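Local coordinates for flavin-nucleotide-binding protein (Mycobacterium smegmatis, PDB 4YBN) that binds FAD and heme in a split beta-barrel fold and is probably an oxidoreductase related to pyridoxamine 5'-phosphate oxidases, at residues Arg22-Thr36 against Ala47-Leu59. Numbering follows the deposited sequence. Where two conformers were deposited one is given.
Sequences RERLDDLLDTIPLAT and AFPIGFGRVGDEL. With FAD (flavin-adenine dinucleotide), chain H.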
loop_
_atom_site.group_PDB
_atom_site.type_symbol
_atom_site.label_atom_id
_atom_site.label_comp_id
_atom_site.label_asym_id
_atom_site.label_seq_id
_atom_site.Cartn_x
_atom_site.Cartn_y
_atom_site.Cartn_z
ATOM N N ARG A 22 12.736 -15.790 5.290
ATOM C CA ARG A 22 12.675 -14.732 6.276
ATOM C C ARG A 22 13.529 -13.561 5.851
ATOM O O ARG A 22 13.251 -12.388 6.166
ATOM C CB ARG A 22 13.150 -15.289 7.634
ATOM C CG ARG A 22 13.250 -14.257 8.730
ATOM C CD ARG A 22 11.913 -13.604 9.068
ATOM N NE ARG A 22 12.182 -12.338 9.758
ATOM C CZ ARG A 22 12.308 -12.210 11.092
ATOM N NH1 ARG A 22 12.638 -11.016 11.595
ATOM N NH2 ARG A 22 12.065 -13.255 11.915
ATOM N N GLU A 23 14.620 -13.855 5.169
ATOM C CA GLU A 23 15.454 -12.790 4.697
ATOM C C GLU A 23 14.740 -11.907 3.678
ATOM O O GLU A 23 14.903 -10.689 3.675
ATOM C CB GLU A 23 16.746 -13.363 4.160
ATOM C CG GLU A 23 17.786 -12.363 3.750
ATOM C CD GLU A 23 18.928 -13.046 2.992
ATOM O OE1 GLU A 23 19.039 -14.287 3.117
ATOM O OE2 GLU A 23 19.682 -12.378 2.233
ATOM N N ARG A 24 13.964 -12.513 2.812
ATOM C CA ARG A 24 13.159 -11.742 1.837
ATOM C C ARG A 24 12.068 -10.968 2.526
ATOM O O ARG A 24 11.753 -9.862 2.136
ATOM C CB ARG A 24 12.530 -12.672 0.796
ATOM C CG ARG A 24 13.579 -13.355 -0.104
ATOM C CD ARG A 24 12.949 -13.921 -1.389
ATOM N NE ARG A 24 13.960 -14.477 -2.288
ATOM C CZ ARG A 24 14.534 -13.841 -3.319
ATOM N NH1 ARG A 24 14.184 -12.595 -3.637
ATOM N NH2 ARG A 24 15.465 -14.471 -4.054
ATOM N N LEU A 25 11.477 -11.576 3.541
ATOM C CA LEU A 25 10.553 -10.859 4.386
ATOM C C LEU A 25 11.112 -9.600 5.013
ATOM O O LEU A 25 10.515 -8.523 4.888
ATOM C CB LEU A 25 9.950 -11.759 5.423
ATOM C CG LEU A 25 9.025 -11.012 6.387
ATOM C CD1 LEU A 25 7.705 -10.670 5.717
ATOM C CD2 LEU A 25 8.822 -11.805 7.647
ATOM N N ASP A 26 12.279 -9.694 5.633
ATOM C CA ASP A 26 12.912 -8.533 6.203
ATOM C C ASP A 26 13.237 -7.474 5.192
ATOM O O ASP A 26 13.115 -6.268 5.462
ATOM C CB ASP A 26 14.221 -8.942 6.975
ATOM C CG ASP A 26 13.918 -9.729 8.214
ATOM O OD1 ASP A 26 12.754 -9.767 8.601
ATOM O OD2 ASP A 26 14.847 -10.318 8.829
ATOM N N ASP A 27 13.679 -7.884 4.031
ATOM C CA ASP A 27 13.963 -6.954 2.990
ATOM C C ASP A 27 12.709 -6.141 2.596
ATOM O O ASP A 27 12.751 -4.918 2.502
ATOM C CB ASP A 27 14.517 -7.679 1.755
ATOM C CG ASP A 27 14.961 -6.701 0.696
ATOM O OD1 ASP A 27 15.948 -5.976 0.954
ATOM O OD2 ASP A 27 14.312 -6.623 -0.385
ATOM N N LEU A 28 11.580 -6.812 2.481
ATOM C CA LEU A 28 10.350 -6.078 2.215
ATOM C C LEU A 28 9.992 -5.186 3.333
ATOM O O LEU A 28 9.764 -3.990 3.130
ATOM C CB LEU A 28 9.223 -7.045 1.970
ATOM C CG LEU A 28 7.853 -6.408 1.717
ATOM C CD1 LEU A 28 7.899 -5.519 0.523
ATOM C CD2 LEU A 28 6.816 -7.461 1.578
ATOM N N LEU A 29 10.045 -5.698 4.570
ATOM C CA LEU A 29 9.686 -4.883 5.729
ATOM C C LEU A 29 10.648 -3.735 5.990
ATOM O O LEU A 29 10.310 -2.714 6.581
ATOM C CB LEU A 29 9.596 -5.767 6.971
ATOM C CG LEU A 29 8.562 -6.869 6.987
ATOM C CD1 LEU A 29 8.583 -7.666 8.239
ATOM C CD2 LEU A 29 7.156 -6.327 6.720
ATOM N N ASP A 30 11.882 -3.863 5.517
ATOM C CA ASP A 30 12.804 -2.795 5.627
ATOM C C ASP A 30 12.787 -1.860 4.445
ATOM O O ASP A 30 13.648 -0.998 4.358
ATOM C CB ASP A 30 14.212 -3.379 5.690
ATOM C CG ASP A 30 14.447 -4.126 7.005
ATOM O OD1 ASP A 30 13.658 -3.886 7.956
ATOM O OD2 ASP A 30 15.389 -4.945 7.049
ATOM N N THR A 31 11.869 -2.049 3.516
ATOM C CA THR A 31 11.751 -1.205 2.369
ATOM C C THR A 31 10.512 -0.304 2.487
ATOM O O THR A 31 10.614 0.887 2.268
ATOM C CB THR A 31 11.644 -2.069 1.094
ATOM O OG1 THR A 31 12.796 -2.877 0.984
ATOM C CG2 THR A 31 11.552 -1.176 -0.170
ATOM N N ILE A 32 9.361 -0.878 2.774
ATOM C CA ILE A 32 8.082 -0.149 2.742
ATOM C C ILE A 32 7.769 0.299 4.127
ATOM O O ILE A 32 7.746 -0.542 4.993
ATOM C CB ILE A 32 6.950 -1.110 2.260
ATOM C CG1 ILE A 32 7.303 -1.697 0.874
ATOM C CG2 ILE A 32 5.605 -0.389 2.194
ATOM C CD1 ILE A 32 7.374 -0.645 -0.209
ATOM N N PRO A 33 7.490 1.589 4.364
ATOM C CA PRO A 33 7.173 2.066 5.702
ATOM C C PRO A 33 5.689 2.050 6.099
ATOM O O PRO A 33 5.367 2.352 7.232
ATOM C CB PRO A 33 7.673 3.493 5.658
ATOM C CG PRO A 33 7.407 3.908 4.299
ATOM C CD PRO A 33 7.614 2.716 3.420
ATOM N N LEU A 34 4.805 1.684 5.173
ATOM C CA LEU A 34 3.377 1.688 5.419
ATOM C C LEU A 34 2.883 0.273 5.573
ATOM O O LEU A 34 3.225 -0.619 4.784
ATOM C CB LEU A 34 2.669 2.392 4.274
ATOM C CG LEU A 34 1.204 2.121 3.982
ATOM C CD1 LEU A 34 0.329 2.654 5.096
ATOM C CD2 LEU A 34 0.854 2.742 2.628
ATOM N N ALA A 35 2.072 0.056 6.599
ATOM C CA ALA A 35 1.366 -1.199 6.751
ATOM C C ALA A 35 -0.147 -0.896 6.732
ATOM O O ALA A 35 -0.585 0.213 7.100
ATOM C CB ALA A 35 1.740 -1.834 8.095
ATOM N N THR A 36 -0.947 -1.877 6.347
ATOM C CA THR A 36 -2.340 -1.740 6.510
ATOM C C THR A 36 -2.695 -2.775 7.549
ATOM O O THR A 36 -2.368 -3.921 7.377
ATOM C CB THR A 36 -3.096 -1.967 5.194
ATOM O OG1 THR A 36 -2.678 -0.957 4.278
ATOM C CG2 THR A 36 -4.518 -1.830 5.421
ATOM N N ALA A 47 -10.031 -1.597 8.652
ATOM C CA ALA A 47 -8.653 -1.549 8.115
ATOM C C ALA A 47 -8.153 -0.120 8.125
ATOM O O ALA A 47 -8.950 0.802 7.869
ATOM C CB ALA A 47 -8.616 -2.104 6.741
ATOM N N PHE A 48 -6.880 0.076 8.531
ATOM C CA PHE A 48 -6.346 1.425 8.569
ATOM C C PHE A 48 -4.881 1.354 8.244
ATOM O O PHE A 48 -4.233 0.382 8.506
ATOM C CB PHE A 48 -6.612 2.121 9.881
ATOM C CG PHE A 48 -5.954 1.488 11.073
ATOM C CD1 PHE A 48 -4.721 1.907 11.484
ATOM C CD2 PHE A 48 -6.584 0.533 11.803
ATOM C CE1 PHE A 48 -4.091 1.367 12.623
ATOM C CE2 PHE A 48 -5.952 -0.047 12.915
ATOM C CZ PHE A 48 -4.700 0.363 13.311
ATOM N N PRO A 49 -4.374 2.347 7.581
ATOM C CA PRO A 49 -2.999 2.410 7.296
ATOM C C PRO A 49 -2.203 2.969 8.444
ATOM O O PRO A 49 -2.715 3.789 9.268
ATOM C CB PRO A 49 -2.958 3.436 6.136
ATOM C CG PRO A 49 -4.092 4.294 6.373
ATOM C CD PRO A 49 -5.133 3.470 7.017
ATOM N N ILE A 50 -0.946 2.611 8.557
ATOM C CA ILE A 50 -0.121 3.167 9.636
ATOM C C ILE A 50 1.338 2.965 9.342
ATOM O O ILE A 50 1.733 1.970 8.727
ATOM C CB ILE A 50 -0.514 2.494 10.992
ATOM C CG1 ILE A 50 0.124 3.246 12.153
ATOM C CG2 ILE A 50 -0.051 1.067 10.978
ATOM C CD1 ILE A 50 -0.529 3.240 13.518
ATOM N N GLY A 51 2.207 3.897 9.730
ATOM C CA GLY A 51 3.659 3.592 9.600
ATOM C C GLY A 51 4.177 2.505 10.531
ATOM O O GLY A 51 3.719 2.355 11.650
ATOM N N PHE A 52 5.110 1.690 10.083
ATOM C CA PHE A 52 5.644 0.691 10.988
ATOM C C PHE A 52 7.167 0.649 10.761
ATOM O O PHE A 52 7.680 1.056 9.686
ATOM C CB PHE A 52 5.039 -0.663 10.726
ATOM C CG PHE A 52 5.631 -1.333 9.550
ATOM C CD1 PHE A 52 5.168 -1.034 8.237
ATOM C CD2 PHE A 52 6.717 -2.201 9.681
ATOM C CE1 PHE A 52 5.780 -1.548 7.107
ATOM C CE2 PHE A 52 7.321 -2.722 8.564
ATOM C CZ PHE A 52 6.891 -2.384 7.260
ATOM N N GLY A 53 7.896 0.123 11.724
ATOM C CA GLY A 53 9.296 -0.235 11.509
ATOM C C GLY A 53 9.566 -1.627 12.063
ATOM O O GLY A 53 8.933 -2.036 13.045
ATOM N N ARG A 54 10.395 -2.404 11.396
ATOM C CA ARG A 54 10.837 -3.662 11.903
ATOM C C ARG A 54 12.002 -3.381 12.853
ATOM O O ARG A 54 13.043 -2.816 12.422
ATOM C CB ARG A 54 11.310 -4.585 10.791
ATOM C CG ARG A 54 11.631 -5.973 11.321
ATOM C CD ARG A 54 12.201 -6.938 10.287
ATOM N NE ARG A 54 13.434 -6.490 9.607
ATOM C CZ ARG A 54 14.661 -6.728 10.085
ATOM N NH1 ARG A 54 14.825 -7.449 11.165
ATOM N NH2 ARG A 54 15.732 -6.336 9.435
ATOM N N VAL A 55 11.832 -3.748 14.117
ATOM C CA VAL A 55 12.894 -3.617 15.136
ATOM C C VAL A 55 13.228 -4.993 15.516
ATOM O O VAL A 55 12.583 -5.572 16.330
ATOM C CB VAL A 55 12.454 -2.758 16.288
ATOM C CG1 VAL A 55 13.538 -2.599 17.372
ATOM C CG2 VAL A 55 12.061 -1.392 15.737
ATOM N N GLY A 56 14.205 -5.522 14.822
ATOM C CA GLY A 56 14.574 -6.913 14.971
ATOM C C GLY A 56 13.511 -7.892 14.521
ATOM O O GLY A 56 13.173 -7.913 13.345
ATOM N N ASP A 57 12.940 -8.616 15.453
ATOM C CA ASP A 57 11.909 -9.568 15.182
ATOM C C ASP A 57 10.555 -9.068 15.676
ATOM O O ASP A 57 9.651 -9.839 15.933
ATOM C CB ASP A 57 12.233 -10.918 15.795
ATOM C CG ASP A 57 13.489 -11.535 15.210
ATOM O OD1 ASP A 57 13.726 -11.501 13.984
ATOM O OD2 ASP A 57 14.267 -12.067 15.997
ATOM N N GLU A 58 10.411 -7.779 15.789
ATOM C CA GLU A 58 9.115 -7.197 16.061
ATOM C C GLU A 58 8.754 -6.147 14.986
ATOM O O GLU A 58 9.616 -5.373 14.567
ATOM C CB GLU A 58 9.113 -6.583 17.420
ATOM C CG GLU A 58 8.780 -7.607 18.494
ATOM C CD GLU A 58 9.025 -7.079 19.858
ATOM O OE1 GLU A 58 10.101 -6.424 20.024
ATOM O OE2 GLU A 58 8.139 -7.263 20.736
ATOM N N LEU A 59 7.480 -6.118 14.594
ATOM C CA LEU A 59 6.887 -4.990 13.836
ATOM C C LEU A 59 6.234 -4.010 14.755
ATOM O O LEU A 59 5.316 -4.317 15.543
ATOM C CB LEU A 59 5.895 -5.601 12.871
ATOM C CG LEU A 59 5.277 -4.827 11.735
ATOM C CD1 LEU A 59 4.829 -5.801 10.643
ATOM C CD2 LEU A 59 4.142 -3.978 12.237
HETATM P PA FAD H . -11.094 5.826 14.282
HETATM O O1A FAD H . -11.848 6.817 15.136
HETATM O O2A FAD H . -10.625 4.535 14.911
HETATM O O5B FAD H . -12.003 5.405 12.999
HETATM C C5B FAD H . -13.260 5.991 12.667
HETATM C C4B FAD H . -13.451 6.007 11.147
HETATM O O4B FAD H . -12.781 7.140 10.550
HETATM C C3B FAD H . -12.857 4.807 10.402
HETATM O O3B FAD H . -13.593 3.573 10.412
HETATM C C2B FAD H . -12.719 5.328 9.002
HETATM O O2B FAD H . -13.967 5.097 8.372
HETATM C C1B FAD H . -12.358 6.813 9.221
HETATM N N9A FAD H . -10.873 6.910 9.051
HETATM C C8A FAD H . -9.982 7.026 10.060
HETATM N N7A FAD H . -8.703 7.051 9.582
HETATM C C5A FAD H . -8.767 6.940 8.242
HETATM C C6A FAD H . -7.779 6.904 7.146
HETATM N N6A FAD H . -6.459 7.001 7.459
HETATM N N1A FAD H . -8.288 6.796 5.874
HETATM C C2A FAD H . -9.613 6.742 5.578
HETATM N N3A FAD H . -10.533 6.759 6.537
HETATM C C4A FAD H . -10.200 6.853 7.876
HETATM N N1 FAD H . -1.494 7.054 12.714
HETATM C C2 FAD H . -0.712 6.937 13.824
HETATM O O2 FAD H . -1.329 7.063 14.911
HETATM N N3 FAD H . 0.645 6.731 13.774
HETATM C C4 FAD H . 1.288 6.565 12.588
HETATM O O4 FAD H . 2.508 6.344 12.446
HETATM C C4X FAD H . 0.493 6.670 11.335
HETATM N N5 FAD H . 1.087 6.546 10.127
HETATM C C5X FAD H . 0.351 6.650 8.984
HETATM C C6 FAD H . 0.967 6.493 7.743
HETATM C C7 FAD H . 0.240 6.576 6.567
HETATM C C7M FAD H . 0.946 6.419 5.244
HETATM C C8 FAD H . -1.213 6.843 6.637
HETATM C C8M FAD H . -2.073 6.913 5.409
HETATM C C9 FAD H . -1.831 6.981 7.853
HETATM C C9A FAD H . -1.113 6.895 9.041
HETATM N N10 FAD H . -1.758 7.015 10.297
HETATM C C10 FAD H . -0.968 6.934 11.468
HETATM C "C1'" FAD H . -3.199 7.322 10.375
HETATM C "C2'" FAD H . -4.167 6.222 10.729
HETATM O "O2'" FAD H . -4.796 5.763 9.528
HETATM C "C3'" FAD H . -5.243 6.817 11.678
HETATM O "O3'" FAD H . -5.838 8.016 11.082
HETATM C "C4'" FAD H . -4.785 7.028 13.148
HETATM O "O4'" FAD H . -4.299 5.803 13.746
HETATM C "C5'" FAD H . -5.926 7.539 14.036
HETATM O "O5'" FAD H . -7.135 6.803 13.768
HETATM P P FAD H . -8.510 6.999 14.610
HETATM O O1P FAD H . -8.693 8.477 14.870
HETATM O O2P FAD H . -8.408 5.999 15.757
HETATM O O3P FAD H . -9.767 6.560 13.656
HETATM O O HOH W 1 15.214 -11.399 11.993
HETATM O O HOH W 2 11.766 -1.555 8.950
HETATM O O HOH W 3 14.681 -3.025 10.182
#
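Arg-54 grips the carboxylate of Asp-30 side-on with two nitrogens, forming a salt bridge. The bond from Arg-54 NH2 to Asp-30 OD2 is nearly straight (2.8 Å, 177°). Arg-54 NE reaches Asp-30 OD1 at 3.1 Å. The Arg-54 chain runs extended alongside the helix, and a bend at chi3 (57°) turns its guanidinium across toward Asp-30. The carboxylate of Asp-26 stacks over one guanidinium face, its plane 10° from that of Arg-54. No N-H points at it, so charge rather than a hydrogen bond holds this salt bridge. Arg-54 NH1 also bonds Gly-56 O. Asp-26 OD1 accepts from NE and NH1 of Arg-22. Arg-22 NH1 forms a salt bridge with Asp-57 OD1 at 2.7 Å. These five charged residues make a salt-bridge network joining helix 22-29 to strand 53-55 and the type II' turn from Val-55 to Glu-58.

Ala-35 and Ile-50 form a hydrogen-bonded antiparallel pair, and Phe-52 N bonds Pro-33 O at 2.9 Å. The Phe-52 ring extends to the C-terminal end of helix 22-29, near Leu-29 O and Ile-32 O. Phe-52 CD1 meets Ala-35 CB at 3.5 Å, and Phe-52 CZ lies 4.0 Å from Leu-29 CD2. Pro-49 O accepts a hydrogen bond from FAD O2' at 2.9 Å.

The contact thus ties helix 22-29 to the hairpin of strands 34-41 and 44-55, flanked by strands 78-91 and 58-64 respectively. The second subunit packs on Leu-34 and Pro-49.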